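Local coordinates for protein putative fructose-bisphosphate aldolase (Coccidioides immitis, PDB 3PM6) that is a putative zinc-bound class II aldolase with a TIM-barrel fold, assembled here as two copies of one chain, at residues Phe59-Ala62 / Ile63-Asp67; Asn129-Leu132 / Thr133-Val137; Gln205-Tyr208 / Glu209-Gln212; Asp230-Lys234 / Glu235-Lys239; Ile271-Leu274 / His275-Thr279. All coordinates share one frame; numbering follows the deposited sequence.

Contact 1 of 5, residues Phe59-Ala62 / Ile63-Asp67; sequences FPWA and IQYAD
Tyr-65 N gives its hydrogen to Trp-61 O at 2.8 Å, one turn back, and Gln-64 N reaches Pro-60 O at 3.0 Å with an almost straight N-H...O angle of 176°. Pro-60 O also takes a weaker, bent bond from Ile-63 N. Ala-62 O has two partners: Ala-66 N, 3.1 Å away, and a water 2.9 Å away that also donates to Asp-67 O, tying the last turn to the residue that leaves the helix with positive phi. This short helix 60-66 directly follows barrel strand 54-58, at the end where Phe-59 approaches the zinc ion. On the flank that meets the second subunit Trp-61 and Tyr-65 run side by side. Matching first torsions, with CG anti to the backbone N in both (chi1 171° for Trp-61), send them the same way. The ring planes are only 7° apart but slid, so that the rings barely overlap. Tyr-65 CB sits over one face of the indole in a CH-pi contact, and Trp-61 CZ2 lies 3.5 Å from Tyr-65 CG. Their polar ends bond to that subunit, Trp-61 NE1 to its Glu-276 and Tyr-65 OH to its Thr-279, while Ile-63 packs on helix 95-103.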
# COMPACT_ATOMS: atom_id res chain seq x y z
N PHE A 59 5.21 -11.23 2.16
CA PHE A 59 6.04 -12.27 1.53
C PHE A 59 7.18 -11.59 0.77
O PHE A 59 7.14 -10.36 0.57
CB PHE A 59 5.21 -13.15 0.58
CG PHE A 59 4.16 -13.95 1.27
CD1 PHE A 59 4.49 -14.83 2.31
CD2 PHE A 59 2.84 -13.82 0.91
CE1 PHE A 59 3.50 -15.55 2.97
CE2 PHE A 59 1.85 -14.58 1.58
CZ PHE A 59 2.20 -15.44 2.59
N PRO A 60 8.22 -12.37 0.36
CA PRO A 60 9.25 -11.74 -0.47
C PRO A 60 8.68 -11.08 -1.72
O PRO A 60 9.26 -10.11 -2.24
CB PRO A 60 10.17 -12.94 -0.86
CG PRO A 60 10.10 -13.85 0.34
CD PRO A 60 8.73 -13.57 1.04
N TRP A 61 7.58 -11.62 -2.21
CA TRP A 61 6.85 -11.02 -3.33
C TRP A 61 6.55 -9.53 -3.17
O TRP A 61 6.49 -8.81 -4.16
CB TRP A 61 5.52 -11.76 -3.58
CG TRP A 61 4.68 -11.04 -4.59
CD1 TRP A 61 4.76 -11.15 -5.96
CD2 TRP A 61 3.66 -10.06 -4.33
NE1 TRP A 61 3.84 -10.30 -6.55
CE2 TRP A 61 3.15 -9.62 -5.58
CE3 TRP A 61 3.11 -9.52 -3.15
CZ2 TRP A 61 2.12 -8.67 -5.70
CZ3 TRP A 61 2.10 -8.57 -3.26
CH2 TRP A 61 1.61 -8.16 -4.53
N ALA A 62 6.33 -9.08 -1.93
CA ALA A 62 6.02 -7.69 -1.71
C ALA A 62 7.20 -6.78 -2.07
O ALA A 62 7.03 -5.68 -2.58
CB ALA A 62 5.57 -7.45 -0.27
N ILE A 63 8.41 -7.28 -1.84
CA ILE A 63 9.61 -6.55 -2.22
C ILE A 63 9.84 -6.74 -3.76
O ILE A 63 10.04 -5.74 -4.47
CB ILE A 63 10.82 -7.03 -1.42
CG1 ILE A 63 10.61 -6.73 0.07
CG2 ILE A 63 12.10 -6.40 -1.95
CD1 ILE A 63 11.37 -7.72 1.01
N GLN A 64 9.75 -7.99 -4.24
CA GLN A 64 9.88 -8.30 -5.69
C GLN A 64 8.96 -7.38 -6.49
O GLN A 64 9.36 -6.82 -7.49
CB GLN A 64 9.55 -9.79 -5.97
CG GLN A 64 10.70 -10.79 -5.68
CD GLN A 64 10.28 -12.26 -5.33
OE1 GLN A 64 9.19 -12.77 -5.70
NE2 GLN A 64 11.19 -12.95 -4.64
N TYR A 65 7.73 -7.17 -6.01
CA TYR A 65 6.72 -6.42 -6.73
C TYR A 65 6.78 -4.88 -6.58
O TYR A 65 6.68 -4.18 -7.58
CB TYR A 65 5.32 -6.94 -6.40
CG TYR A 65 4.15 -6.01 -6.72
CD1 TYR A 65 3.69 -5.85 -8.04
CD2 TYR A 65 3.47 -5.34 -5.70
CE1 TYR A 65 2.61 -5.03 -8.32
CE2 TYR A 65 2.37 -4.54 -5.97
CZ TYR A 65 1.96 -4.38 -7.28
OH TYR A 65 0.90 -3.55 -7.55
N ALA A 66 6.95 -4.38 -5.36
CA ALA A 66 6.81 -2.95 -5.06
C ALA A 66 8.05 -2.35 -4.43
O ALA A 66 7.99 -1.26 -3.84
CB ALA A 66 5.59 -2.73 -4.17
N ASP A 67 9.18 -3.05 -4.56
CA ASP A 67 10.45 -2.62 -3.98
C ASP A 67 10.27 -2.30 -2.49
O ASP A 67 10.01 -3.20 -1.71
CB ASP A 67 11.08 -1.48 -4.79
CG ASP A 67 11.46 -1.92 -6.20
OD1 ASP A 67 12.17 -2.95 -6.33
OD2 ASP A 67 11.06 -1.23 -7.17
O HOH W 1 7.43 -3.41 -0.85

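Contact 2 of 5, residues Asn129-Leu132 / Thr133-Val137; sequences NLRL and TRELV
Thr-133 and Asn-129 meet one turn apart through both backbone and side chain. Among the backbone bonds, Thr-133 N donates to Asn-129 O at 2.8 Å, Arg-134 N to Leu-130 O at 2.9 Å and Leu-136 N to Leu-132 O at 2.9 Å, whereas Glu-135 N to Arg-131 O is weak at 3.3 Å. The side-chain hydroxyl adds a second approach to the first of these carbonyls: with OG1 turned beside its own backbone N (chi1 -62°), Thr-133 OG1 stands 2.8 Å from Asn-129 O and 3.1 Å from Asn-129 OD1, two acceptors competing for one proton. The other end of that amide is settled, since Asn-129 ND2 is bonded to Glu-150 O.

Charge pairing lies on the exposed side. Arg-131 NH1 comes within 3.2 Å of Glu-135 OE1 in an i to i+4 salt bridge, the two side chains lying alongside one another. Their guanidinium and carboxylate planes stand 80° apart, so the groups do not meet as a flat two-pronged pair. A bend at chi3 (64°) turns the guanidinium toward Glu-135, and NE is paired with Glu-128.

Apolar contact within the helix is slight: Leu-132 CB and Leu-136 CD1 are 4.3 Å apart. Leu-132 also touches Met-121 and Phe-124. Helix 126-141 is the crossover between parallel barrel strands 116-119 and 146-149; Leu-136 packs on helix 95-103, Leu-130 and Thr-133 on Phe-180 of helix 174-181, and Val-137 and Thr-133 on strand 146-149.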
# COMPACT_ATOMS: atom_id res chain seq x y z
N ASN A 129 20.05 -26.16 6.19
CA ASN A 129 19.07 -25.30 6.87
C ASN A 129 19.73 -24.71 8.13
O ASN A 129 19.71 -23.49 8.33
CB ASN A 129 17.83 -26.17 7.17
CG ASN A 129 16.68 -25.43 7.87
OD1 ASN A 129 16.82 -24.29 8.36
ND2 ASN A 129 15.52 -26.13 7.96
N LEU A 130 20.38 -25.54 8.96
CA LEU A 130 21.03 -25.02 10.17
C LEU A 130 22.13 -24.03 9.83
O LEU A 130 22.23 -22.97 10.47
CB LEU A 130 21.67 -26.13 10.99
CG LEU A 130 20.77 -26.92 11.90
CD1 LEU A 130 21.60 -28.13 12.28
CD2 LEU A 130 20.35 -26.09 13.13
N ARG A 131 22.94 -24.39 8.82
CA ARG A 131 24.09 -23.61 8.41
C ARG A 131 23.68 -22.23 7.92
O ARG A 131 24.18 -21.21 8.39
CB ARG A 131 24.88 -24.34 7.30
CG ARG A 131 26.26 -23.72 7.00
CD ARG A 131 26.95 -24.33 5.75
NE ARG A 131 26.22 -24.07 4.50
CZ ARG A 131 26.26 -22.91 3.84
NH1 ARG A 131 26.98 -21.89 4.30
NH2 ARG A 131 25.59 -22.77 2.73
N LEU A 132 22.79 -22.19 6.93
CA LEU A 132 22.31 -20.92 6.43
C LEU A 132 21.55 -20.13 7.52
O LEU A 132 21.73 -18.93 7.64
CB LEU A 132 21.41 -21.12 5.21
CG LEU A 132 22.09 -21.70 3.97
CD1 LEU A 132 21.00 -22.24 3.02
CD2 LEU A 132 23.02 -20.64 3.31
N THR A 133 20.70 -20.82 8.32
CA THR A 133 19.95 -20.12 9.38
C THR A 133 20.92 -19.42 10.35
O THR A 133 20.76 -18.24 10.65
CB THR A 133 18.95 -21.04 10.15
OG1 THR A 133 17.96 -21.54 9.24
CG2 THR A 133 18.24 -20.28 11.28
N ARG A 134 21.94 -20.13 10.81
CA ARG A 134 22.92 -19.52 11.75
C ARG A 134 23.53 -18.22 11.20
O ARG A 134 23.56 -17.20 11.86
CB ARG A 134 24.02 -20.51 12.10
CG ARG A 134 25.10 -19.96 13.03
CD ARG A 134 26.12 -21.07 13.35
NE ARG A 134 25.51 -22.18 14.09
CZ ARG A 134 25.33 -22.21 15.41
NH1 ARG A 134 25.72 -21.19 16.19
NH2 ARG A 134 24.76 -23.27 15.97
N GLU A 135 23.99 -18.26 9.96
CA GLU A 135 24.63 -17.10 9.39
C GLU A 135 23.66 -15.99 9.03
O GLU A 135 24.01 -14.82 9.14
CB GLU A 135 25.60 -17.48 8.26
CG GLU A 135 25.08 -17.53 6.86
CD GLU A 135 26.25 -17.75 5.85
OE1 GLU A 135 26.35 -18.86 5.28
OE2 GLU A 135 27.07 -16.82 5.64
N LEU A 136 22.43 -16.35 8.64
CA LEU A 136 21.45 -15.33 8.34
C LEU A 136 20.88 -14.67 9.58
O LEU A 136 20.50 -13.49 9.54
CB LEU A 136 20.33 -15.87 7.42
CG LEU A 136 20.83 -16.19 6.01
CD1 LEU A 136 19.85 -17.14 5.31
CD2 LEU A 136 21.11 -14.94 5.18
N VAL A 137 20.78 -15.43 10.68
CA VAL A 137 20.38 -14.87 11.95
C VAL A 137 21.40 -13.80 12.39
O VAL A 137 21.02 -12.72 12.86
CB VAL A 137 20.27 -15.97 13.03
CG1 VAL A 137 20.30 -15.37 14.44
CG2 VAL A 137 19.00 -16.81 12.80

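Contact 3 of 5, residues Gln205-Tyr208 / Glu209-Gln212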
# COMPACT_ATOMS: atom_id res chain seq x y z
N GLN A 205 -4.84 -33.07 11.05
CA GLN A 205 -4.40 -34.13 11.97
C GLN A 205 -3.10 -33.74 12.64
O GLN A 205 -2.04 -34.03 12.13
CB GLN A 205 -4.23 -35.49 11.25
CG GLN A 205 -5.49 -36.03 10.53
CD GLN A 205 -6.74 -36.15 11.42
OE1 GLN A 205 -6.66 -36.20 12.65
NE2 GLN A 205 -7.90 -36.19 10.77
N LEU A 206 -3.17 -33.04 13.77
CA LEU A 206 -1.99 -32.52 14.43
C LEU A 206 -1.49 -33.48 15.50
O LEU A 206 -2.28 -34.20 16.16
CB LEU A 206 -2.24 -31.11 15.01
CG LEU A 206 -2.92 -30.08 14.09
CD1 LEU A 206 -3.16 -28.76 14.79
CD2 LEU A 206 -2.15 -29.89 12.75
N ASP A 207 -0.18 -33.52 15.64
CA ASP A 207 0.44 -34.35 16.65
C ASP A 207 0.72 -33.44 17.84
O ASP A 207 1.79 -32.84 17.95
CB ASP A 207 1.71 -34.97 16.08
CG ASP A 207 2.35 -36.01 17.00
OD1 ASP A 207 2.00 -36.10 18.20
OD2 ASP A 207 3.26 -36.70 16.50
N TYR A 208 -0.29 -33.31 18.71
CA TYR A 208 -0.20 -32.42 19.88
C TYR A 208 0.86 -32.89 20.86
O TYR A 208 1.51 -32.08 21.52
CB TYR A 208 -1.55 -32.32 20.57
CG TYR A 208 -2.62 -31.66 19.73
CD1 TYR A 208 -2.59 -30.27 19.51
CD2 TYR A 208 -3.65 -32.40 19.13
CE1 TYR A 208 -3.55 -29.63 18.74
CE2 TYR A 208 -4.64 -31.78 18.37
CZ TYR A 208 -4.56 -30.38 18.17
OH TYR A 208 -5.49 -29.71 17.41
N GLU A 209 1.05 -34.21 20.93
CA GLU A 209 2.09 -34.80 21.77
C GLU A 209 3.48 -34.34 21.32
O GLU A 209 4.28 -33.89 22.14
CB GLU A 209 1.98 -36.33 21.81
CG GLU A 209 0.84 -36.80 22.74
CD GLU A 209 0.55 -38.30 22.61
OE1 GLU A 209 1.38 -39.02 21.99
OE2 GLU A 209 -0.48 -38.76 23.15
N ARG A 210 3.75 -34.44 20.02
CA ARG A 210 4.99 -33.94 19.43
C ARG A 210 5.17 -32.46 19.82
O ARG A 210 6.22 -32.06 20.32
CB ARG A 210 4.95 -34.09 17.91
CG ARG A 210 6.19 -33.63 17.18
CD ARG A 210 6.05 -33.88 15.67
NE ARG A 210 6.05 -35.30 15.35
CZ ARG A 210 7.16 -36.04 15.19
NH1 ARG A 210 8.36 -35.49 15.31
NH2 ARG A 210 7.05 -37.35 14.91
N LEU A 211 4.11 -31.68 19.63
CA LEU A 211 4.14 -30.27 19.96
C LEU A 211 4.54 -30.02 21.42
O LEU A 211 5.44 -29.24 21.65
CB LEU A 211 2.79 -29.60 19.64
CG LEU A 211 2.74 -28.11 19.89
CD1 LEU A 211 3.85 -27.44 19.04
CD2 LEU A 211 1.32 -27.54 19.59
N GLN A 212 3.88 -30.68 22.39
CA GLN A 212 4.22 -30.47 23.83
C GLN A 212 5.68 -30.88 24.09
O GLN A 212 6.39 -30.16 24.76
CB GLN A 212 3.19 -31.09 24.81
CG GLN A 212 3.41 -30.90 26.39
CD GLN A 212 3.69 -29.42 26.93
OE1 GLN A 212 4.75 -29.17 27.48
NE2 GLN A 212 2.74 -28.53 26.82
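Tyr-208 O receives Gln-212 N at 2.9 Å, an i to i+4 bond in the first turn of helix 208-218. Just ahead of it, Asp-207 is the N-cap. Its OD1 accepts Arg-210 N at 3.0 Å along a nearly straight line (167°), although the donor approaches from above the carboxylate plane, and its backbone O takes Leu-211 N at 3.1 Å. With CG anti to the backbone N (chi1 -173°), the carboxylate lies across the start of the helix. The other oxygen faces the arginine side chain: Asp-207 OD2 is 3.3 Å from Arg-210 NE, a salt bridge with a weak hydrogen bond. The two side chains cross at about a right angle, with carboxylate and guanidinium planes 83° apart, and Arg-210 CB packs 3.4 Å from Asp-207 CG. Arg-210 NH1 goes instead to Thr-172 O, which anchors the far end of the guanidinium. The Tyr-208 ring, carrying Leu-206 CB over one face, rests on helix 234-242. One carboxylate thus serves a main-chain N-H and a cationic side chain with separate oxygens; its negative charge at the amino end of the helix should interact favourably with both the arginine and the helix dipole.

Contact 4 of 5, residues Asp230-Lys234 / Glu235-Lys239; sequences DPFTK and EIFEK
Lys-234, Phe-232 and Ile-236 carry most of this contact at the start of helix 234-242. Lys-234 O accepts Glu-238 N at 2.8 Å, and its side chain, bent at chi2 and chi4, reaches forward along the helix until NZ lies 2.9 Å from Glu-238 OE2 in a salt bridge. The ammonium is shared: Asp-294 forms a second salt bridge with it and Met-292 O a hydrogen bond. The Glu-238 and Asp-294 carboxylates lie close, which the shared ammonium probably offsets. On another side, Ile-236 CG2 sits over one face of the Phe-232 ring, 3.5 Å from CD2, in a CH-pi contact. Phe-232 in turn lays its CB over a face of Phe-237, 3.5 Å from CZ, while the two rings are inclined at 59°. Thr-233, right before the helix, is the N-cap. With chi1 at 58°, OG1 lies between its backbone N and carbonyl carbon and accepts a weak bond from Ile-236 N at 3.3 Å; Thr-233 O takes Phe-237 N at 3.0 Å. Inward, Phe-232 and Phe-237 press on Leu-226 of barrel strand 223-226 and Phe-237 also on Val-248 of strand 245-250, while Ile-236 packs against Tyr-208 of helix 208-218.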
# COMPACT_ATOMS: atom_id res chain seq x y z
N ASP A 230 -5.00 -21.74 8.69
CA ASP A 230 -6.17 -21.12 8.06
C ASP A 230 -7.53 -21.76 8.40
O ASP A 230 -8.46 -21.04 8.82
CB ASP A 230 -5.98 -21.03 6.54
CG ASP A 230 -5.15 -19.84 6.14
OD1 ASP A 230 -5.39 -18.75 6.71
OD2 ASP A 230 -4.31 -19.96 5.22
N PRO A 231 -7.66 -23.10 8.24
CA PRO A 231 -8.94 -23.76 8.49
C PRO A 231 -9.11 -24.17 9.96
O PRO A 231 -10.01 -24.95 10.24
CB PRO A 231 -8.84 -25.03 7.63
CG PRO A 231 -7.36 -25.38 7.72
CD PRO A 231 -6.62 -24.07 7.84
N PHE A 232 -8.26 -23.67 10.87
CA PHE A 232 -8.31 -24.10 12.28
C PHE A 232 -9.53 -23.51 13.02
O PHE A 232 -10.10 -22.46 12.65
CB PHE A 232 -6.99 -23.78 13.03
CG PHE A 232 -5.81 -24.65 12.65
CD1 PHE A 232 -5.89 -25.56 11.60
CD2 PHE A 232 -4.60 -24.55 13.34
CE1 PHE A 232 -4.80 -26.39 11.26
CE2 PHE A 232 -3.48 -25.35 12.98
CZ PHE A 232 -3.58 -26.26 11.93
N THR A 233 -9.94 -24.21 14.07
CA THR A 233 -11.12 -23.86 14.85
C THR A 233 -10.58 -23.31 16.17
O THR A 233 -9.40 -23.44 16.44
CB THR A 233 -12.01 -25.12 15.13
OG1 THR A 233 -11.23 -26.08 15.83
CG2 THR A 233 -12.54 -25.76 13.86
N LYS A 234 -11.43 -22.71 16.98
CA LYS A 234 -11.02 -22.24 18.28
C LYS A 234 -10.42 -23.36 19.12
O LYS A 234 -9.42 -23.18 19.82
CB LYS A 234 -12.23 -21.64 19.04
CG LYS A 234 -11.93 -21.51 20.58
CD LYS A 234 -12.43 -20.18 21.13
CE LYS A 234 -11.74 -19.80 22.42
NZ LYS A 234 -11.12 -18.44 22.25
N GLU A 235 -11.07 -24.52 19.10
CA GLU A 235 -10.65 -25.62 19.97
C GLU A 235 -9.24 -26.10 19.58
O GLU A 235 -8.41 -26.38 20.45
CB GLU A 235 -11.69 -26.75 19.93
CG GLU A 235 -13.04 -26.39 20.65
CD GLU A 235 -14.09 -25.70 19.76
OE1 GLU A 235 -13.76 -25.16 18.69
OE2 GLU A 235 -15.29 -25.72 20.16
N ILE A 236 -8.96 -26.14 18.28
CA ILE A 236 -7.59 -26.44 17.79
C ILE A 236 -6.57 -25.37 18.23
O ILE A 236 -5.48 -25.70 18.71
CB ILE A 236 -7.54 -26.61 16.26
CG1 ILE A 236 -8.31 -27.86 15.87
CG2 ILE A 236 -6.06 -26.63 15.76
CD1 ILE A 236 -8.54 -27.99 14.33
N PHE A 237 -6.94 -24.11 18.08
CA PHE A 237 -6.11 -23.02 18.55
C PHE A 237 -5.81 -23.15 20.04
O PHE A 237 -4.64 -23.07 20.44
CB PHE A 237 -6.74 -21.66 18.23
CG PHE A 237 -6.69 -21.26 16.75
CD1 PHE A 237 -5.46 -21.19 16.04
CD2 PHE A 237 -7.87 -20.89 16.08
CE1 PHE A 237 -5.42 -20.78 14.67
CE2 PHE A 237 -7.85 -20.49 14.71
CZ PHE A 237 -6.60 -20.44 14.00
N GLU A 238 -6.85 -23.41 20.85
CA GLU A 238 -6.67 -23.56 22.29
C GLU A 238 -5.65 -24.67 22.59
O GLU A 238 -4.76 -24.47 23.39
CB GLU A 238 -8.01 -23.81 23.04
CG GLU A 238 -9.03 -22.62 23.08
CD GLU A 238 -8.40 -21.27 23.50
OE1 GLU A 238 -7.37 -21.26 24.22
OE2 GLU A 238 -8.93 -20.19 23.09
N LYS A 239 -5.77 -25.81 21.92
CA LYS A 239 -4.84 -26.93 22.11
C LYS A 239 -3.39 -26.51 21.82
O LYS A 239 -2.50 -26.84 22.58
CB LYS A 239 -5.26 -28.13 21.25
CG LYS A 239 -6.48 -28.88 21.81
CD LYS A 239 -6.99 -29.98 20.88
CE LYS A 239 -8.22 -30.61 21.54
NZ LYS A 239 -9.26 -31.12 20.61

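Contact 5 of 5, residues Ile271-Leu274 / His275-Thr279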
# COMPACT_ATOMS: atom_id res chain seq x y z
N ILE A 271 -14.93 1.89 -7.76
CA ILE A 271 -13.68 1.39 -7.19
C ILE A 271 -13.54 1.74 -5.71
O ILE A 271 -13.10 0.91 -4.91
CB ILE A 271 -12.43 1.89 -7.94
CG1 ILE A 271 -12.34 1.27 -9.32
CG2 ILE A 271 -11.14 1.48 -7.18
CD1 ILE A 271 -11.20 1.83 -10.18
N THR A 272 -13.92 2.97 -5.34
CA THR A 272 -13.83 3.37 -3.94
C THR A 272 -14.58 2.41 -3.02
O THR A 272 -14.05 2.02 -1.97
CB THR A 272 -14.33 4.80 -3.70
OG1 THR A 272 -15.60 4.98 -4.30
CG2 THR A 272 -13.33 5.86 -4.25
N ARG A 273 -15.81 2.03 -3.39
CA ARG A 273 -16.62 1.11 -2.58
C ARG A 273 -16.07 -0.31 -2.63
O ARG A 273 -16.16 -1.07 -1.67
CB ARG A 273 -18.09 1.12 -3.04
CG ARG A 273 -19.03 0.39 -2.10
CD ARG A 273 -19.51 1.30 -0.98
NE ARG A 273 -20.07 0.56 0.15
CZ ARG A 273 -19.56 0.54 1.37
NH1 ARG A 273 -18.46 1.24 1.65
NH2 ARG A 273 -20.15 -0.15 2.34
N LEU A 274 -15.50 -0.67 -3.78
CA LEU A 274 -14.78 -1.93 -3.92
C LEU A 274 -13.69 -2.04 -2.84
O LEU A 274 -13.62 -3.04 -2.13
CB LEU A 274 -14.19 -2.02 -5.30
CG LEU A 274 -14.21 -3.34 -6.04
CD1 LEU A 274 -15.60 -3.96 -6.00
CD2 LEU A 274 -13.77 -3.09 -7.48
N HIS A 275 -12.89 -0.99 -2.69
CA HIS A 275 -11.78 -1.00 -1.73
C HIS A 275 -12.30 -1.08 -0.31
O HIS A 275 -11.72 -1.75 0.52
CB HIS A 275 -10.89 0.23 -1.89
CG HIS A 275 -10.01 0.17 -3.10
ND1 HIS A 275 -9.13 -0.86 -3.33
CD2 HIS A 275 -9.86 1.03 -4.14
CE1 HIS A 275 -8.49 -0.65 -4.47
NE2 HIS A 275 -8.93 0.48 -4.99
N GLU A 276 -13.40 -0.36 -0.06
CA GLU A 276 -14.04 -0.35 1.24
C GLU A 276 -14.55 -1.73 1.62
O GLU A 276 -14.33 -2.18 2.76
CB GLU A 276 -15.17 0.69 1.29
CG GLU A 276 -14.65 2.16 1.33
CD GLU A 276 -15.76 3.22 1.10
OE1 GLU A 276 -16.98 2.89 1.14
OE2 GLU A 276 -15.40 4.39 0.88
N GLU A 277 -15.21 -2.39 0.67
CA GLU A 277 -15.83 -3.69 0.95
C GLU A 277 -14.81 -4.82 1.20
O GLU A 277 -14.98 -5.59 2.16
CB GLU A 277 -16.89 -4.04 -0.13
CG GLU A 277 -18.13 -3.11 -0.06
CD GLU A 277 -19.35 -3.64 -0.82
OE1 GLU A 277 -19.39 -4.86 -1.11
OE2 GLU A 277 -20.27 -2.86 -1.13
N VAL A 278 -13.74 -4.88 0.40
CA VAL A 278 -12.70 -5.87 0.66
C VAL A 278 -12.02 -5.66 2.01
O VAL A 278 -11.70 -6.62 2.70
CB VAL A 278 -11.64 -6.00 -0.49
CG1 VAL A 278 -12.31 -6.54 -1.76
CG2 VAL A 278 -10.91 -4.68 -0.76
N THR A 279 -11.84 -4.40 2.41
CA THR A 279 -11.19 -4.11 3.67
C THR A 279 -12.09 -4.51 4.85
O THR A 279 -11.62 -5.14 5.81
CB THR A 279 -10.82 -2.63 3.75
OG1 THR A 279 -10.12 -2.28 2.56
CG2 THR A 279 -9.95 -2.36 4.95
O HOH W 2 -17.03 5.35 -1.73
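The first turns of helix 271-292 form part of the interface with the second subunit, and His-275 and Ile-271 meet there. Ile-271 CG2 lies 3.3 Å from His-275 NE2, approaching the imidazole obliquely, and the two side chains run side by side in the same direction. A histidine chi1 of -74°, with CG beside the backbone N, places the ring alongside Ile-271. The ring is held from two sides: ND1 bonds to Glu-38 of the same chain and NE2 to Asn-36 of the second subunit.

Backbone bonds of the ordinary i to i+4 kind run throughout: His-275 N to Ile-271 O at 2.9 Å, Glu-276 N to Thr-272 O at 3.1 Å, Glu-277 N to Arg-273 O at 2.8 Å and Val-278 N to Leu-274 O at 3.1 Å. His-275 O is gripped twice by one residue, since Thr-279 gives it both its N-H and, at 2.6 Å, its hydroxyl proton.

Arg-273 bends at chi2 (86°) to lie between two acids. Glu-276 is a salt-bridge partner at the edge of its guanidinium, but the modelled separation is too small to be trusted. Glu-277 CG lies over the rim of one guanidinium face, and Glu-277 OE2 is 3.7 Å from Arg-273 NE, a long pairing of charges with no N-H directed at the oxygen. A water joins Thr-272 OG1 to Glu-276 OE2, which also faces the second subunit. The i to i+3 and i to i+4 spacing of this arginine and its acids is consistent with a salt-bridge network along a partly exposed helix flank, the Glu-276 link being doubtful, here beside a helix-mediated subunit interface.

From the N terminus the five contacts follow in series: each is one unbroken run of chain that closes a helical turn, and none nests in or crosses another. Contact 1 occupies the short helix after the second barrel strand, contact 2 the crossover helix between the fourth and fifth. Contacts 3 and 4 begin the helices after the sixth and seventh strands and alone touch directly, Tyr-208 CE1 lying 3.4 Å from Lys-239 CB. Contact 5 starts the last helix. Within a chain contacts 1 and 5 remain about 10 Å apart at their nearest atoms, yet residues 59-67 of one subunit meet residues 271-279 of the other, linking the two barrels.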